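PDB 5K87: 2-methyl-aconitate isomerase from Shewanella oneidensis, which catalyses the cis-trans isomerization of 2-methyl-aconitate in the 2-methylcitrate cycle of propionate breakdown, by base-catalysed proton abstraction coupled to rotation about the C2-C3 bond. Local coordinates for residues Tyr293-Val306 with Ala352-Val364. The protein carries 1 engineered substitution. Sequence-based numbering, arbitrary orientation.
Sequences YASSSGKTVAAEDV and AVRFGHPSGTLRV
A type I beta turn, His357 to Gly360, closes the hairpin of strands 352-357 and 360-371, and Tyr293 and Ser296 of a second, smaller hairpin grip it through its carbonyls. Tyr293 CG sits between the backbone N and the carbonyl carbon (chi1 64°), which swings the ring, backed on one face by Val301 CB, edge-on to the turn; its OH donates to His357 O at 2.7 Å. Gly360 N reaches that oxygen from the opposite face of the carbonyl plane, so two donors hold it. Tyr293 OH also lies against the backbone of Gly356, 3.1 Å from its CA. At the turn's next carbonyl, Ser296 N donates to Pro358 O at 2.9 Å. A water bridges Ser295 OG and Ser359 O, while Ser359 OG bonds to His320 O. Beyond the turn, a small apolar cluster forms where Thr361 CG2 packs against Val306 CG1 at 3.6 Å and Val301 CG1 at 3.8 Å. The other branch of Thr361, OG1, accepts from Arg354 NH1 at 2.9 Å, within the longer hairpin. Tyr59 of the second subunit packs on Ser296 and Ser359, and substrate-binding His319 lies near Pro358. The whole exemplifies a small hairpin packed across the type I turn of a longer one, close to the substrate site.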
# COMPACT_ATOMS: atom_id res chain seq x y z
N TYR A 293 10.97 -16.32 18.73
CA TYR A 293 10.31 -15.02 18.67
C TYR A 293 8.92 -15.12 18.08
O TYR A 293 8.60 -16.07 17.36
CB TYR A 293 11.13 -14.01 17.86
CG TYR A 293 11.28 -14.37 16.39
CD1 TYR A 293 12.25 -15.28 15.98
CD2 TYR A 293 10.46 -13.80 15.42
CE1 TYR A 293 12.40 -15.62 14.65
CE2 TYR A 293 10.60 -14.14 14.08
CZ TYR A 293 11.57 -15.05 13.70
OH TYR A 293 11.74 -15.40 12.39
N ALA A 294 8.09 -14.13 18.39
CA ALA A 294 6.79 -13.99 17.74
C ALA A 294 7.00 -13.24 16.43
O ALA A 294 7.62 -12.18 16.41
CB ALA A 294 5.82 -13.24 18.63
N SER A 295 6.51 -13.81 15.34
CA SER A 295 6.60 -13.15 14.04
C SER A 295 5.57 -12.03 13.97
O SER A 295 4.75 -11.85 14.87
CB SER A 295 6.32 -14.14 12.92
OG SER A 295 4.93 -14.40 12.85
N SER A 296 5.62 -11.28 12.88
CA SER A 296 4.70 -10.17 12.67
C SER A 296 3.24 -10.60 12.59
O SER A 296 2.34 -9.77 12.75
CB SER A 296 5.08 -9.41 11.41
OG SER A 296 5.02 -10.28 10.29
N SER A 297 2.99 -11.87 12.32
CA SER A 297 1.61 -12.37 12.28
C SER A 297 1.12 -12.83 13.65
O SER A 297 -0.06 -13.14 13.81
CB SER A 297 1.49 -13.52 11.30
OG SER A 297 2.15 -14.66 11.80
N GLY A 298 2.02 -12.89 14.62
CA GLY A 298 1.68 -13.38 15.94
C GLY A 298 2.11 -14.81 16.18
O GLY A 298 2.13 -15.27 17.32
N LYS A 299 2.45 -15.53 15.11
CA LYS A 299 2.89 -16.92 15.23
C LYS A 299 4.27 -17.03 15.86
O LYS A 299 5.18 -16.24 15.55
CB LYS A 299 2.91 -17.61 13.87
CG LYS A 299 1.55 -17.94 13.29
CD LYS A 299 1.71 -18.82 12.05
CE LYS A 299 0.42 -18.94 11.27
NZ LYS A 299 0.66 -19.54 9.92
N THR A 300 4.45 -18.01 16.74
CA THR A 300 5.75 -18.25 17.33
C THR A 300 6.66 -18.98 16.36
O THR A 300 6.29 -20.00 15.79
CB THR A 300 5.64 -19.07 18.63
OG1 THR A 300 4.84 -18.34 19.58
CG2 THR A 300 7.01 -19.32 19.22
N VAL A 301 7.86 -18.43 16.16
CA VAL A 301 8.92 -19.13 15.48
C VAL A 301 9.84 -19.67 16.58
O VAL A 301 10.47 -18.90 17.29
CB VAL A 301 9.72 -18.19 14.57
CG1 VAL A 301 10.87 -18.92 13.90
CG2 VAL A 301 8.81 -17.57 13.51
N ALA A 302 9.88 -20.99 16.72
CA ALA A 302 10.72 -21.61 17.74
C ALA A 302 12.17 -21.66 17.28
O ALA A 302 12.44 -21.81 16.09
CB ALA A 302 10.21 -23.02 18.04
N ALA A 303 13.11 -21.55 18.21
CA ALA A 303 14.52 -21.64 17.87
C ALA A 303 14.81 -22.92 17.10
O ALA A 303 15.60 -22.93 16.15
CB ALA A 303 15.38 -21.56 19.12
N GLU A 304 14.14 -24.00 17.49
CA GLU A 304 14.31 -25.30 16.85
C GLU A 304 13.82 -25.33 15.41
O GLU A 304 14.17 -26.23 14.64
CB GLU A 304 13.59 -26.39 17.65
CG GLU A 304 14.17 -26.66 19.04
CD GLU A 304 13.87 -25.55 20.04
OE1 GLU A 304 12.87 -24.82 19.86
OE2 GLU A 304 14.66 -25.40 21.00
N ASP A 305 13.00 -24.35 15.04
CA ASP A 305 12.43 -24.29 13.69
C ASP A 305 13.41 -23.76 12.66
O ASP A 305 13.20 -23.92 11.46
CB ASP A 305 11.17 -23.41 13.65
CG ASP A 305 10.02 -23.98 14.46
OD1 ASP A 305 10.02 -25.19 14.76
OD2 ASP A 305 9.10 -23.19 14.78
N VAL A 306 14.49 -23.11 13.11
CA VAL A 306 15.38 -22.41 12.20
C VAL A 306 16.84 -22.72 12.45
O VAL A 306 17.22 -23.15 13.55
CB VAL A 306 15.18 -20.88 12.28
CG1 VAL A 306 13.78 -20.49 11.82
CG2 VAL A 306 15.46 -20.38 13.69
N ALA A 352 21.45 -26.59 2.83
CA ALA A 352 20.29 -25.72 2.92
C ALA A 352 20.24 -25.12 4.31
O ALA A 352 20.83 -25.67 5.25
CB ALA A 352 19.00 -26.49 2.65
N VAL A 353 19.54 -24.00 4.44
CA VAL A 353 19.19 -23.45 5.74
C VAL A 353 17.77 -22.95 5.72
O VAL A 353 17.27 -22.48 4.68
CB VAL A 353 20.11 -22.28 6.19
CG1 VAL A 353 21.49 -22.80 6.61
CG2 VAL A 353 20.21 -21.19 5.11
N ARG A 354 17.11 -23.04 6.86
CA ARG A 354 15.86 -22.35 7.09
C ARG A 354 16.18 -21.20 8.01
O ARG A 354 16.70 -21.41 9.12
CB ARG A 354 14.82 -23.27 7.73
CG ARG A 354 13.46 -22.62 7.87
CD ARG A 354 12.40 -23.59 8.39
NE ARG A 354 11.99 -24.55 7.38
CZ ARG A 354 11.12 -24.29 6.41
NH1 ARG A 354 10.56 -23.09 6.33
NH2 ARG A 354 10.80 -25.23 5.53
N PHE A 355 15.89 -19.98 7.58
CA PHE A 355 16.17 -18.83 8.42
C PHE A 355 14.88 -18.16 8.86
O PHE A 355 13.85 -18.22 8.18
CB PHE A 355 17.13 -17.85 7.74
CG PHE A 355 16.60 -17.25 6.46
CD1 PHE A 355 15.84 -16.08 6.49
CD2 PHE A 355 16.87 -17.84 5.24
CE1 PHE A 355 15.35 -15.53 5.31
CE2 PHE A 355 16.38 -17.28 4.06
CZ PHE A 355 15.62 -16.13 4.09
N GLY A 356 14.95 -17.51 10.02
CA GLY A 356 13.83 -16.75 10.53
C GLY A 356 13.96 -15.27 10.19
O GLY A 356 14.95 -14.63 10.52
N HIS A 357 12.92 -14.75 9.54
CA HIS A 357 12.80 -13.34 9.19
C HIS A 357 11.58 -12.76 9.93
O HIS A 357 10.91 -13.48 10.67
CB HIS A 357 12.73 -13.18 7.66
CG HIS A 357 11.62 -13.95 7.02
ND1 HIS A 357 10.29 -13.57 7.10
CD2 HIS A 357 11.65 -15.06 6.24
CE1 HIS A 357 9.56 -14.42 6.41
NE2 HIS A 357 10.35 -15.33 5.88
N PRO A 358 11.28 -11.46 9.77
CA PRO A 358 10.19 -10.93 10.60
C PRO A 358 8.83 -11.59 10.41
O PRO A 358 8.05 -11.60 11.36
CB PRO A 358 10.15 -9.45 10.19
CG PRO A 358 11.57 -9.15 9.89
CD PRO A 358 12.04 -10.37 9.13
N SER A 359 8.55 -12.15 9.24
CA SER A 359 7.24 -12.74 8.98
C SER A 359 7.17 -14.25 9.20
O SER A 359 6.11 -14.85 8.99
CB SER A 359 6.78 -12.42 7.55
OG SER A 359 6.43 -11.05 7.42
N GLY A 360 8.27 -14.87 9.63
CA GLY A 360 8.30 -16.31 9.78
C GLY A 360 9.59 -16.89 9.23
O GLY A 360 10.67 -16.34 9.47
N THR A 361 9.49 -17.99 8.50
CA THR A 361 10.71 -18.67 8.07
C THR A 361 10.75 -18.86 6.56
O THR A 361 9.73 -18.77 5.88
CB THR A 361 10.88 -20.04 8.76
OG1 THR A 361 9.97 -20.98 8.20
CG2 THR A 361 10.64 -19.92 10.26
N LEU A 362 11.94 -19.12 6.04
CA LEU A 362 12.15 -19.37 4.62
C LEU A 362 13.30 -20.35 4.49
O LEU A 362 14.37 -20.14 5.06
CB LEU A 362 12.47 -18.05 3.89
CG LEU A 362 12.41 -17.97 2.36
CD1 LEU A 362 12.30 -16.51 1.94
CD2 LEU A 362 13.60 -18.62 1.68
N ARG A 363 13.08 -21.43 3.75
CA ARG A 363 14.12 -22.43 3.49
C ARG A 363 14.73 -22.19 2.11
O ARG A 363 14.02 -22.08 1.10
CB ARG A 363 13.54 -23.84 3.54
CG ARG A 363 14.59 -24.92 3.35
CD ARG A 363 13.95 -26.30 3.28
NE ARG A 363 14.95 -27.38 3.31
CZ ARG A 363 15.57 -27.85 2.24
NH1 ARG A 363 16.46 -28.83 2.37
NH2 ARG A 363 15.32 -27.35 1.04
N VAL A 364 16.05 -22.10 2.07
CA VAL A 364 16.78 -21.93 0.83
C VAL A 364 17.90 -22.96 0.79
O VAL A 364 18.59 -23.18 1.79
CB VAL A 364 17.33 -20.49 0.68
CG1 VAL A 364 18.14 -20.06 1.91
CG2 VAL A 364 18.14 -20.35 -0.59
O HOH W 1 4.79 -16.23 10.93